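Local coordinates for protein beta-glucoside kinase (Listeria monocytogenes, PDB 4HTL) that phosphorylates cellobiose with ATP to give cellobiose-6'-phosphate, and may also regulate transcription of the cellobiose-PTS operon, at residues F87-K90 and E91-E94; A102-D106 and A107-L111; L145-G148 and G149-A153; Y230-I233 and Y234-P238; V286-F289 and L290-N294. All blocks are in the same frame, centred on the assembly; numbering follows the deposited sequence. Where two conformers were deposited one is given.

Contact 1: F87-K90 and E91-E94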
# COMPACT_ATOMS: atom_id res chain seq x y z
N PHE A 87 11.07 -24.43 -2.06
CA PHE A 87 10.86 -25.51 -3.02
C PHE A 87 10.60 -24.93 -4.40
O PHE A 87 9.67 -24.13 -4.56
CB PHE A 87 9.64 -26.33 -2.59
CG PHE A 87 9.29 -27.44 -3.52
CD1 PHE A 87 10.26 -28.36 -3.95
CD2 PHE A 87 7.97 -27.63 -3.91
CE1 PHE A 87 9.92 -29.41 -4.80
CE2 PHE A 87 7.63 -28.70 -4.75
CZ PHE A 87 8.60 -29.57 -5.20
N ASN A 88 11.40 -25.33 -5.38
CA ASN A 88 11.15 -24.90 -6.74
C ASN A 88 10.16 -25.85 -7.42
O ASN A 88 10.53 -26.82 -8.06
CB ASN A 88 12.42 -24.73 -7.53
CG ASN A 88 12.20 -23.88 -8.76
OD1 ASN A 88 11.23 -24.10 -9.50
ND2 ASN A 88 13.03 -22.85 -8.93
N LEU A 89 8.88 -25.49 -7.28
CA LEU A 89 7.78 -26.29 -7.83
C LEU A 89 7.77 -26.21 -9.37
O LEU A 89 7.41 -27.18 -10.04
CB LEU A 89 6.46 -25.82 -7.25
CG LEU A 89 5.20 -26.52 -7.79
CD1 LEU A 89 5.24 -28.03 -7.63
CD2 LEU A 89 3.97 -25.92 -7.10
N LYS A 90 8.20 -25.09 -9.93
CA LYS A 90 8.33 -25.00 -11.42
C LYS A 90 9.34 -26.03 -11.92
O LYS A 90 9.05 -26.77 -12.87
CB LYS A 90 8.74 -23.59 -11.85
CG LYS A 90 8.91 -23.37 -13.35
CD LYS A 90 9.28 -21.92 -13.70
CE LYS A 90 9.82 -21.84 -15.14
NZ LYS A 90 10.15 -20.44 -15.48
N GLU A 91 10.51 -26.08 -11.30
CA GLU A 91 11.55 -27.00 -11.77
C GLU A 91 11.17 -28.46 -11.53
O GLU A 91 11.53 -29.32 -12.32
CB GLU A 91 12.88 -26.70 -11.11
CG GLU A 91 13.53 -25.45 -11.65
CD GLU A 91 14.81 -25.10 -10.92
OE1 GLU A 91 15.44 -24.11 -11.33
OE2 GLU A 91 15.18 -25.79 -9.93
N TRP A 92 10.45 -28.73 -10.44
CA TRP A 92 9.96 -30.07 -10.15
C TRP A 92 9.03 -30.54 -11.24
O TRP A 92 9.20 -31.63 -11.78
CB TRP A 92 9.26 -30.11 -8.79
CG TRP A 92 8.86 -31.50 -8.36
CD1 TRP A 92 9.65 -32.43 -7.70
CD2 TRP A 92 7.55 -32.15 -8.53
NE1 TRP A 92 8.94 -33.60 -7.46
CE2 TRP A 92 7.68 -33.49 -7.93
CE3 TRP A 92 6.34 -31.78 -9.08
CZ2 TRP A 92 6.61 -34.39 -7.91
CZ3 TRP A 92 5.28 -32.69 -9.05
CH2 TRP A 92 5.41 -33.97 -8.48
N LEU A 93 8.05 -29.70 -11.58
CA LEU A 93 7.05 -30.03 -12.59
C LEU A 93 7.68 -30.15 -13.99
O LEU A 93 7.27 -31.01 -14.78
CB LEU A 93 5.89 -29.02 -12.56
CG LEU A 93 4.87 -29.12 -11.42
CD1 LEU A 93 3.98 -27.86 -11.31
CD2 LEU A 93 4.02 -30.37 -11.61
N GLU A 94 8.66 -29.29 -14.29
CA GLU A 94 9.38 -29.36 -15.56
C GLU A 94 10.14 -30.69 -15.68
O GLU A 94 10.12 -31.32 -16.74
CB GLU A 94 10.38 -28.21 -15.70
CG GLU A 94 9.75 -26.86 -15.96
CD GLU A 94 10.74 -25.72 -15.85
OE1 GLU A 94 11.76 -25.86 -15.13
OE2 GLU A 94 10.47 -24.68 -16.47

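Contact 2: A102-D106 and A107-L111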
# COMPACT_ATOMS: atom_id res chain seq x y z
N ALA A 102 4.42 -22.57 -15.38
CA ALA A 102 4.41 -21.27 -14.75
C ALA A 102 3.74 -21.39 -13.38
O ALA A 102 2.86 -22.24 -13.14
CB ALA A 102 3.73 -20.22 -15.61
N ILE A 103 4.18 -20.52 -12.48
CA ILE A 103 3.65 -20.48 -11.14
C ILE A 103 3.53 -19.03 -10.65
O ILE A 103 4.40 -18.18 -10.94
CB ILE A 103 4.51 -21.31 -10.21
CG1 ILE A 103 3.90 -21.35 -8.81
CG2 ILE A 103 5.92 -20.75 -10.17
CD1 ILE A 103 4.42 -22.50 -8.00
N GLU A 104 2.45 -18.75 -9.91
CA GLU A 104 2.19 -17.42 -9.35
C GLU A 104 1.43 -17.65 -8.04
O GLU A 104 0.85 -18.71 -7.82
CB GLU A 104 1.38 -16.56 -10.34
CG GLU A 104 0.95 -15.14 -9.89
CD GLU A 104 2.07 -14.25 -9.43
OE1 GLU A 104 2.59 -13.50 -10.26
OE2 GLU A 104 2.41 -14.28 -8.22
N ASN A 105 1.46 -16.68 -7.14
CA ASN A 105 0.75 -16.73 -5.87
C ASN A 105 -0.77 -16.73 -6.05
O ASN A 105 -1.28 -16.15 -7.01
CB ASN A 105 1.23 -15.53 -5.05
CG ASN A 105 0.27 -15.12 -3.95
OD1 ASN A 105 -0.62 -14.31 -4.18
ND2 ASN A 105 0.51 -15.64 -2.73
N ASP A 106 -1.49 -17.35 -5.11
CA ASP A 106 -2.93 -17.56 -5.23
C ASP A 106 -3.77 -16.27 -5.30
O ASP A 106 -4.69 -16.17 -6.11
CB ASP A 106 -3.46 -18.54 -4.20
CG ASP A 106 -3.26 -18.11 -2.78
OD1 ASP A 106 -2.46 -17.22 -2.49
OD2 ASP A 106 -3.94 -18.68 -1.92
N ALA A 107 -3.45 -15.31 -4.43
CA ALA A 107 -4.15 -14.00 -4.43
C ALA A 107 -3.89 -13.23 -5.72
O ALA A 107 -4.81 -12.65 -6.33
CB ALA A 107 -3.83 -13.19 -3.19
N ASN A 108 -2.63 -13.26 -6.16
CA ASN A 108 -2.25 -12.66 -7.41
C ASN A 108 -2.95 -13.29 -8.57
O ASN A 108 -3.43 -12.56 -9.42
CB ASN A 108 -0.75 -12.69 -7.64
CG ASN A 108 0.04 -11.80 -6.65
OD1 ASN A 108 -0.55 -10.97 -5.94
ND2 ASN A 108 1.37 -11.99 -6.60
N CYS A 109 -3.08 -14.62 -8.59
CA CYS A 109 -3.80 -15.28 -9.67
C CYS A 109 -5.28 -14.85 -9.70
O CYS A 109 -5.82 -14.54 -10.75
CB CYS A 109 -3.69 -16.80 -9.56
SG CYS A 109 -2.09 -17.44 -10.05
N ALA A 110 -5.91 -14.74 -8.55
CA ALA A 110 -7.31 -14.35 -8.52
C ALA A 110 -7.45 -12.93 -9.01
O ALA A 110 -8.43 -12.61 -9.69
CB ALA A 110 -7.93 -14.50 -7.12
N LEU A 111 -6.47 -12.07 -8.71
CA LEU A 111 -6.53 -10.72 -9.25
C LEU A 111 -6.38 -10.76 -10.79
O LEU A 111 -7.07 -10.05 -11.49
CB LEU A 111 -5.45 -9.85 -8.65
CG LEU A 111 -5.46 -8.38 -9.10
CD1 LEU A 111 -4.97 -7.46 -7.99
CD2 LEU A 111 -4.60 -8.20 -10.37

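Contact 3: L145-G148 and G149-A153. With EDO (1,2-ethanediol), chain B.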
# COMPACT_ATOMS: atom_id res chain seq x y z
N LEU A 145 0.75 -6.05 -11.88
CA LEU A 145 0.72 -6.63 -10.58
C LEU A 145 1.93 -6.11 -9.75
O LEU A 145 3.06 -6.03 -10.25
CB LEU A 145 0.76 -8.15 -10.76
CG LEU A 145 0.64 -9.12 -9.63
CD1 LEU A 145 -0.72 -9.03 -8.93
CD2 LEU A 145 0.90 -10.52 -10.20
N VAL A 146 1.66 -5.80 -8.49
CA VAL A 146 2.72 -5.44 -7.57
C VAL A 146 2.99 -6.66 -6.71
O VAL A 146 2.22 -7.01 -5.85
CB VAL A 146 2.36 -4.22 -6.71
CG1 VAL A 146 3.45 -4.00 -5.64
CG2 VAL A 146 2.09 -2.97 -7.57
N ARG A 147 4.13 -7.30 -6.94
CA ARG A 147 4.49 -8.53 -6.20
C ARG A 147 5.39 -8.25 -5.01
O ARG A 147 5.47 -9.06 -4.12
CB ARG A 147 5.17 -9.52 -7.12
CG ARG A 147 4.32 -9.95 -8.29
CD ARG A 147 5.04 -10.99 -9.12
NE ARG A 147 4.37 -11.30 -10.36
CZ ARG A 147 4.42 -10.53 -11.44
NH1 ARG A 147 5.11 -9.38 -11.42
NH2 ARG A 147 3.81 -10.89 -12.53
N GLY A 148 6.11 -7.11 -5.06
CA GLY A 148 7.05 -6.69 -4.08
C GLY A 148 8.49 -7.16 -4.33
O GLY A 148 8.76 -7.97 -5.21
N GLY A 149 9.43 -6.61 -3.56
CA GLY A 149 10.84 -6.92 -3.73
C GLY A 149 11.23 -8.40 -3.49
O GLY A 149 12.24 -8.89 -4.04
N ARG A 150 10.44 -9.07 -2.66
CA ARG A 150 10.64 -10.48 -2.37
C ARG A 150 9.36 -11.28 -2.61
O ARG A 150 9.22 -12.38 -2.09
CB ARG A 150 11.19 -10.68 -0.96
CG ARG A 150 12.58 -10.09 -0.69
CD ARG A 150 12.91 -10.28 0.80
NE ARG A 150 14.30 -9.99 1.11
CZ ARG A 150 14.80 -8.76 1.30
NH1 ARG A 150 14.04 -7.67 1.23
NH2 ARG A 150 16.08 -8.62 1.57
N PHE A 151 8.48 -10.74 -3.48
CA PHE A 151 7.29 -11.46 -3.91
C PHE A 151 6.30 -11.67 -2.77
O PHE A 151 5.50 -12.63 -2.78
CB PHE A 151 7.68 -12.79 -4.57
CG PHE A 151 8.77 -12.63 -5.55
CD1 PHE A 151 8.54 -11.92 -6.72
CD2 PHE A 151 10.05 -13.08 -5.29
CE1 PHE A 151 9.55 -11.71 -7.63
CE2 PHE A 151 11.06 -12.85 -6.20
CZ PHE A 151 10.81 -12.15 -7.36
N ARG A 152 6.35 -10.75 -1.81
CA ARG A 152 5.52 -10.83 -0.63
C ARG A 152 4.36 -9.83 -0.59
O ARG A 152 3.54 -9.88 0.36
CB ARG A 152 6.36 -10.67 0.64
CG ARG A 152 7.54 -11.61 0.73
CD ARG A 152 8.31 -11.58 2.00
NE ARG A 152 8.98 -10.31 2.16
CZ ARG A 152 9.97 -10.08 3.02
NH1 ARG A 152 10.46 -11.04 3.78
NH2 ARG A 152 10.49 -8.87 3.07
N ALA A 153 4.32 -8.90 -1.53
CA ALA A 153 3.36 -7.78 -1.45
C ALA A 153 1.91 -8.27 -1.43
O ALA A 153 1.59 -9.36 -1.91
CB ALA A 153 3.57 -6.81 -2.59
C1 EDO B . 16.73 -13.21 2.20
O1 EDO B . 15.35 -12.84 2.23
C2 EDO B . 17.51 -12.22 1.32
O2 EDO B . 17.84 -11.00 2.03
O HOH W 1 2.91 -10.84 -4.24

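Contact 4: Y230-I233 and Y234-P238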
# COMPACT_ATOMS: atom_id res chain seq x y z
N TYR A 230 -10.10 1.96 4.37
CA TYR A 230 -9.64 3.38 4.48
C TYR A 230 -8.13 3.42 4.30
O TYR A 230 -7.62 4.16 3.48
CB TYR A 230 -10.04 3.89 5.83
CG TYR A 230 -9.83 5.36 6.13
CD1 TYR A 230 -10.85 6.29 5.95
CD2 TYR A 230 -8.62 5.83 6.59
CE1 TYR A 230 -10.69 7.61 6.30
CE2 TYR A 230 -8.45 7.16 6.92
CZ TYR A 230 -9.50 8.04 6.78
OH TYR A 230 -9.32 9.35 7.12
N ASN A 231 -7.42 2.51 4.98
CA ASN A 231 -5.98 2.47 4.80
C ASN A 231 -5.62 2.24 3.32
O ASN A 231 -4.71 2.89 2.76
CB ASN A 231 -5.34 1.32 5.59
CG ASN A 231 -5.23 1.59 7.10
OD1 ASN A 231 -5.31 2.72 7.55
ND2 ASN A 231 -4.94 0.51 7.86
N LEU A 232 -6.24 1.22 2.71
CA LEU A 232 -5.94 0.88 1.32
C LEU A 232 -6.23 2.02 0.34
O LEU A 232 -5.49 2.23 -0.63
CB LEU A 232 -6.71 -0.38 0.90
CG LEU A 232 -6.31 -1.70 1.53
CD1 LEU A 232 -7.30 -2.80 1.21
CD2 LEU A 232 -4.85 -2.12 1.32
N ILE A 233 -7.35 2.68 0.54
CA ILE A 233 -7.80 3.78 -0.31
C ILE A 233 -6.76 4.91 -0.30
O ILE A 233 -6.29 5.32 -1.35
CB ILE A 233 -9.19 4.28 0.13
CG1 ILE A 233 -10.24 3.25 -0.30
CG2 ILE A 233 -9.51 5.68 -0.44
CD1 ILE A 233 -11.57 3.42 0.39
N TYR A 234 -6.31 5.28 0.89
CA TYR A 234 -5.36 6.40 1.02
C TYR A 234 -3.95 6.00 0.53
O TYR A 234 -3.23 6.80 -0.03
CB TYR A 234 -5.39 6.97 2.46
CG TYR A 234 -6.62 7.86 2.61
CD1 TYR A 234 -7.79 7.39 3.12
CD2 TYR A 234 -6.56 9.18 2.25
CE1 TYR A 234 -8.90 8.21 3.21
CE2 TYR A 234 -7.66 10.00 2.31
CZ TYR A 234 -8.83 9.52 2.84
OH TYR A 234 -9.96 10.30 2.87
N LEU A 235 -3.56 4.75 0.75
CA LEU A 235 -2.26 4.33 0.36
C LEU A 235 -2.13 4.17 -1.17
O LEU A 235 -1.19 4.70 -1.77
CB LEU A 235 -1.84 3.05 1.08
CG LEU A 235 -1.62 3.12 2.62
CD1 LEU A 235 -1.26 1.75 3.20
CD2 LEU A 235 -0.61 4.14 2.90
N PHE A 236 -3.03 3.39 -1.77
CA PHE A 236 -2.89 3.00 -3.14
C PHE A 236 -3.66 3.89 -4.13
O PHE A 236 -3.37 3.89 -5.33
CB PHE A 236 -3.42 1.55 -3.33
CG PHE A 236 -2.53 0.50 -2.70
CD1 PHE A 236 -1.39 0.07 -3.36
CD2 PHE A 236 -2.79 0.04 -1.43
CE1 PHE A 236 -0.53 -0.86 -2.78
CE2 PHE A 236 -1.95 -0.92 -0.85
CZ PHE A 236 -0.79 -1.34 -1.50
N ASP A 237 -4.70 4.56 -3.65
CA ASP A 237 -5.59 5.35 -4.52
C ASP A 237 -6.06 4.51 -5.70
O ASP A 237 -5.96 4.92 -6.86
CB ASP A 237 -4.91 6.66 -4.94
CG ASP A 237 -5.79 7.56 -5.84
OD1 ASP A 237 -7.03 7.60 -5.63
OD2 ASP A 237 -5.25 8.17 -6.80
N PRO A 238 -6.62 3.31 -5.41
CA PRO A 238 -7.24 2.58 -6.48
C PRO A 238 -8.51 3.25 -6.99
O PRO A 238 -9.11 4.02 -6.28
CB PRO A 238 -7.60 1.28 -5.81
CG PRO A 238 -7.97 1.69 -4.36
CD PRO A 238 -7.00 2.81 -4.06

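Contact 5: V286-F289 and L290-N294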
# COMPACT_ATOMS: atom_id res chain seq x y z
N VAL A 286 -3.51 -19.47 -15.47
CA VAL A 286 -3.43 -19.52 -16.92
C VAL A 286 -2.99 -18.21 -17.54
O VAL A 286 -2.11 -18.19 -18.40
CB VAL A 286 -4.70 -20.13 -17.56
CG1 VAL A 286 -4.71 -19.97 -19.11
CG2 VAL A 286 -4.79 -21.60 -17.12
N TYR A 287 -3.60 -17.11 -17.12
CA TYR A 287 -3.17 -15.82 -17.58
C TYR A 287 -1.68 -15.59 -17.38
O TYR A 287 -0.98 -15.17 -18.32
CB TYR A 287 -3.98 -14.72 -16.93
CG TYR A 287 -3.71 -13.34 -17.43
CD1 TYR A 287 -4.41 -12.81 -18.51
CD2 TYR A 287 -2.82 -12.52 -16.77
CE1 TYR A 287 -4.21 -11.53 -18.94
CE2 TYR A 287 -2.62 -11.22 -17.19
CZ TYR A 287 -3.32 -10.74 -18.29
OH TYR A 287 -3.15 -9.45 -18.73
N HIS A 288 -1.19 -15.87 -16.17
CA HIS A 288 0.25 -15.76 -15.92
C HIS A 288 1.07 -16.62 -16.85
O HIS A 288 2.04 -16.16 -17.42
CB HIS A 288 0.55 -16.09 -14.45
CG HIS A 288 2.00 -16.14 -14.12
ND1 HIS A 288 2.81 -15.07 -14.26
CD2 HIS A 288 2.81 -17.19 -13.70
CE1 HIS A 288 4.06 -15.42 -13.92
NE2 HIS A 288 4.07 -16.72 -13.59
N PHE A 289 0.66 -17.88 -17.03
CA PHE A 289 1.35 -18.81 -17.94
C PHE A 289 1.40 -18.23 -19.35
O PHE A 289 2.46 -18.25 -19.99
CB PHE A 289 0.61 -20.16 -17.98
CG PHE A 289 1.17 -21.13 -18.98
CD1 PHE A 289 2.08 -22.09 -18.61
CD2 PHE A 289 0.77 -21.08 -20.31
CE1 PHE A 289 2.60 -22.97 -19.54
CE2 PHE A 289 1.28 -21.95 -21.24
CZ PHE A 289 2.20 -22.90 -20.86
N LEU A 290 0.27 -17.69 -19.82
CA LEU A 290 0.19 -17.12 -21.18
C LEU A 290 1.11 -15.89 -21.36
O LEU A 290 1.71 -15.70 -22.42
CB LEU A 290 -1.26 -16.76 -21.53
CG LEU A 290 -2.22 -17.94 -21.76
CD1 LEU A 290 -3.65 -17.46 -21.90
CD2 LEU A 290 -1.84 -18.81 -22.97
N GLN A 291 1.25 -15.08 -20.31
CA GLN A 291 2.16 -13.93 -20.29
C GLN A 291 3.61 -14.40 -20.35
O GLN A 291 4.45 -13.82 -21.05
CB GLN A 291 1.96 -13.11 -19.01
CG GLN A 291 0.75 -12.17 -19.05
CD GLN A 291 0.84 -11.12 -17.98
OE1 GLN A 291 1.15 -11.41 -16.82
NE2 GLN A 291 0.61 -9.88 -18.37
N GLU A 292 3.91 -15.46 -19.59
CA GLU A 292 5.25 -16.03 -19.55
C GLU A 292 5.66 -16.65 -20.89
O GLU A 292 6.83 -16.52 -21.30
CB GLU A 292 5.38 -17.07 -18.42
CG GLU A 292 5.49 -16.45 -17.02
CD GLU A 292 6.77 -15.67 -16.83
OE1 GLU A 292 7.85 -16.30 -16.69
OE2 GLU A 292 6.69 -14.42 -16.82
N GLU A 293 4.72 -17.33 -21.56
CA GLU A 293 5.06 -17.92 -22.85
C GLU A 293 5.48 -16.86 -23.86
O GLU A 293 6.31 -17.15 -24.72
CB GLU A 293 3.95 -18.84 -23.37
CG GLU A 293 3.87 -20.16 -22.61
CD GLU A 293 5.12 -21.02 -22.72
OE1 GLU A 293 5.46 -21.46 -23.84
OE2 GLU A 293 5.77 -21.27 -21.67
N ASN A 294 4.96 -15.64 -23.74
CA ASN A 294 5.54 -14.47 -24.42
C ASN A 294 6.56 -13.80 -23.50
O ASN A 294 7.73 -13.72 -23.84
CB ASN A 294 4.45 -13.46 -24.77
CG ASN A 294 3.41 -14.04 -25.70
OD1 ASN A 294 3.74 -14.62 -26.73
ND2 ASN A 294 2.14 -13.88 -25.33
O HOH W 2 3.25 -12.77 -15.88

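Contact 1: F87-K90 and E91-E94
Asn-88 and Glu-91 meet because their first torsions differ. Asn-88 has CG anti to its own nitrogen (chi1 -162°), which leans the amide over the first turn of helix 89-97. Glu-91 has CG beside its nitrogen (chi1 -73°) and an extended chain, which brings the carboxylate back over that amide. The two flat groups stack with planes only 6° apart, and Glu-91 CD lies 3.5 Å from Asn-88 ND2.

Asn-88 is the N-cap. Its OD1 accepts from Glu-91 N at 2.8 Å. The N-H reaches OD1 from above the amide plane. The amide is gripped at its other end too, since ND2 donates to Thr-72 O. Asn-88 O then takes Trp-92 N, the first backbone bond of the helix across this contact.

The other side chains pack along the same turn. Phe-87 CZ touches Trp-92 CB at 3.7 Å, and the rings sit obliquely. Leu-89 CD1 meets Leu-93 CD1 at 3.9 Å on the buried side, against strands 59-64 and 101-105. Leu-89 also lies near Ile-11, a predicted ATP-site residue.

Lys-90 is fully extended and lays its CE 3.2 Å from Glu-94 OE2. Lys-90 NZ is 4.4 Å from Glu-94 OE2, too far for a salt bridge, and bonds to Lys-71 O.

The chemistry is that of a helix start. An amide oxygen satisfies an early backbone N-H, and both ends of the amide are tied. Lys-90 and Glu-94 bring opposite charges near each other, but any attraction is probably long-range.

Contact 2: A102-D106 and A107-L111
Glu-104 and Asn-108 cross at about a right angle, with carboxylate and amide planes 75° apart. Asn-108 turns an N-H toward the carboxylate. Its ND2 donates to Glu-104 OE2 at 3.0 Å in a nearly straight bond. OE2 lies in the amide plane, but the amide nitrogen comes from above the carboxylate plane. The bend at chi2 of Glu-104 (56°) folds the carboxylate back toward its own strand. OE2 can therefore also accept from Asn-105 N, at 2.8 Å and on the anti side. Two N-H groups grip this oxygen. The other oxygen, OE1, forms a salt bridge with Arg-147 NE. This buried carboxylate is thus well compensated, which would probably favour its charged form.

Asn-105 is the N-cap of helix 106-117. Its OD1 faces the first turn and accepts from Asn-108 N at 3.0 Å, with the donor tilted modestly from the carbonyl plane. The rest of the amide is held from outside, as ND2 donates to Gly-66 O. Asn-105 O accepts from Cys-109 N at 2.8 Å. Cys-109 turns SG back to the strand, where it lies 3.6 Å from Glu-104 CB.

Asp-106 has CG between its nitrogen and carbonyl carbon, which brings OD1 to Ala-107 N in a weak bond. Its side chain lies near that of Asp-10, a predicted ATP-site residue.

Strand 102-105 and helix 107-111 run at 98° to each other. This sharp strand-to-helix turn, capped by an asparagine, ends the edge strand of the N-terminal sheet in the actin-like ATPase fold of ROK kinases, close to the predicted nucleotide site.

Contact 3: L145-G148 and G149-A153
Arg-147 O is the main acceptor of this loop. Ala-153 N donates to it at 2.8 Å, from well above the carbonyl plane. Water 1 lies within hydrogen-bonding distance of two carbonyls, 3.1 Å from Arg-147 O and from Ala-153 O, and may bridge them. A C-H group joins in, with Phe-151 CA 3.0 Å from Arg-147 O.

Inside this closure, residues 148 to 151 form a type I turn. Its bond from Phe-151 N to Gly-148 O is weak, at 3.3 Å. Gly-148 has a positive phi of 91°, and Ala-153 CB packs close to its backbone.

Arg-150 is extended to NE and grips an ethanediol, probably from the crystallisation liquor, through NE and NH2. Arg-150 NH2 meets ethanediol O2 at 3.0 Å, nearly straight. Arg-150 CD lies over one face of the Arg-152 guanidinium. Arg-152 itself bonds to Asp-237, Arg-267 and Asp-268 of the second subunit.

Ala-153 CB is 4.1 Å from Val-146 CG1. Arg-147 CB comes up to the edge of the Phe-151 ring, 4.2 Å from Phe-151 CD1.

The arrangement is a compact beta-turn loop following strand 144-145, outermost in its sheet within this chain, used here as a subunit-interface loop.

Contact 4: Y230-I233 and Y234-P238
Tyr-230 and Tyr-234 sit one turn apart on helix 212-236, and their rings meet because their chi1 values differ. Tyr-230 has CG anti to its nitrogen (chi1 -173°), while Tyr-234 has CG beside its nitrogen (chi1 -78°). The rings converge, with centroids 4.6 Å apart and planes at 43°. Tyr-234 CE1 stands over the centre of the Tyr-230 ring, 3.6 Å from Tyr-230 CE1. On the same flank, Tyr-234 CD1 lies 3.3 Å from Tyr-230 O, so that carbonyl sits at the ring edge.

Leu-232 and Phe-236 share the same first-torsion range. They lie side by side and point the same way, with Leu-232 CD2 3.8 Å from Phe-236 CE2. Both rest on Leu-127 of the central strand of the C-terminal sheet. Helix 212-236 thus packs one flank on that sheet, within the actin-like fold of ROK kinases, and turns another to the second subunit. There Tyr-230 stacks on Phe-160 and Tyr-234 on Tyr-158, both of the second subunit.

Leu-235 places its CG 3.1 Å from Asn-231 O. It also packs on Leu-235 of the second subunit.

Asp-237 is the first residue to leave the helix, with positive phi. Its N still donates to Ile-233 O at 2.9 Å. Pro-238 CD then lies 3.8 Å from both Leu-232 O and Ile-233 O. The Asp-237 carboxylate takes Arg-152 NE and Arg-150 N of the second subunit.

Contact 5: V286-F289 and L290-N294
Val-286 O to Leu-290 N, at 2.8 Å, opens a run of four regular helical bonds. The run continues to Glu-293 N, which donates to Phe-289 O at 2.9 Å. The backbone is thus a regular alpha helix up to the last turn of helix 280-293.

The side chains pair four residues apart. Val-286 and Leu-290 lie side by side, with CG1 3.9 Å from CD1. Glu-292 has CG beside its own nitrogen (chi1 -75°), which lays CG over one face of the His-288 imidazole as a CH-pi contact. Glu-292 CG is 3.9 Å from the centroid of the His-288 ring. The bend at chi2 turns the carboxylate to within 16° of the ring plane. In the Gln-291 conformer described, water 2 links His-288 ND1, at 2.8 Å, to Gln-291 OE1.

Tyr-287 CE2 meets Gln-291 CD at 3.6 Å, with ring and amide oblique. Phe-289 CE2 is 3.4 Å from Glu-293 CG.

Val-286, Phe-289 and Leu-290 rest on strand 6-11, and His-288 on strand 101-105. Tyr-287 meets Trp-116 of helix 106-117. This is the C-terminal helix returning to the N-terminal sheet, as in actin-like ATPase folds, with Val-286 near the predicted ATP-site residue Ala-8.

How the contacts relate
The contacts follow one another along the chain from 1 to 5. Contacts 1, 2 and 5 gather round the N-terminal sheet. Contact 1 touches contact 2 where Leu-89 meets Ile-103. Contact 5, from the chain end, packs on strand 101-105 of contact 2, with centres about 11 Å apart. Contact 3 lies at a similar centre distance from contact 2, and the salt bridge between Glu-104 and Arg-147 joins them. That bridge ties the N-terminal part to the loop after strand 144-145, outermost in the C-terminal sheet within this chain. Contact 4 is remote, its centre about 36 Å from that of contact 1. Contacts 3 and 4 both meet the second subunit, where Arg-152 pairs with Asp-237 across the dimer.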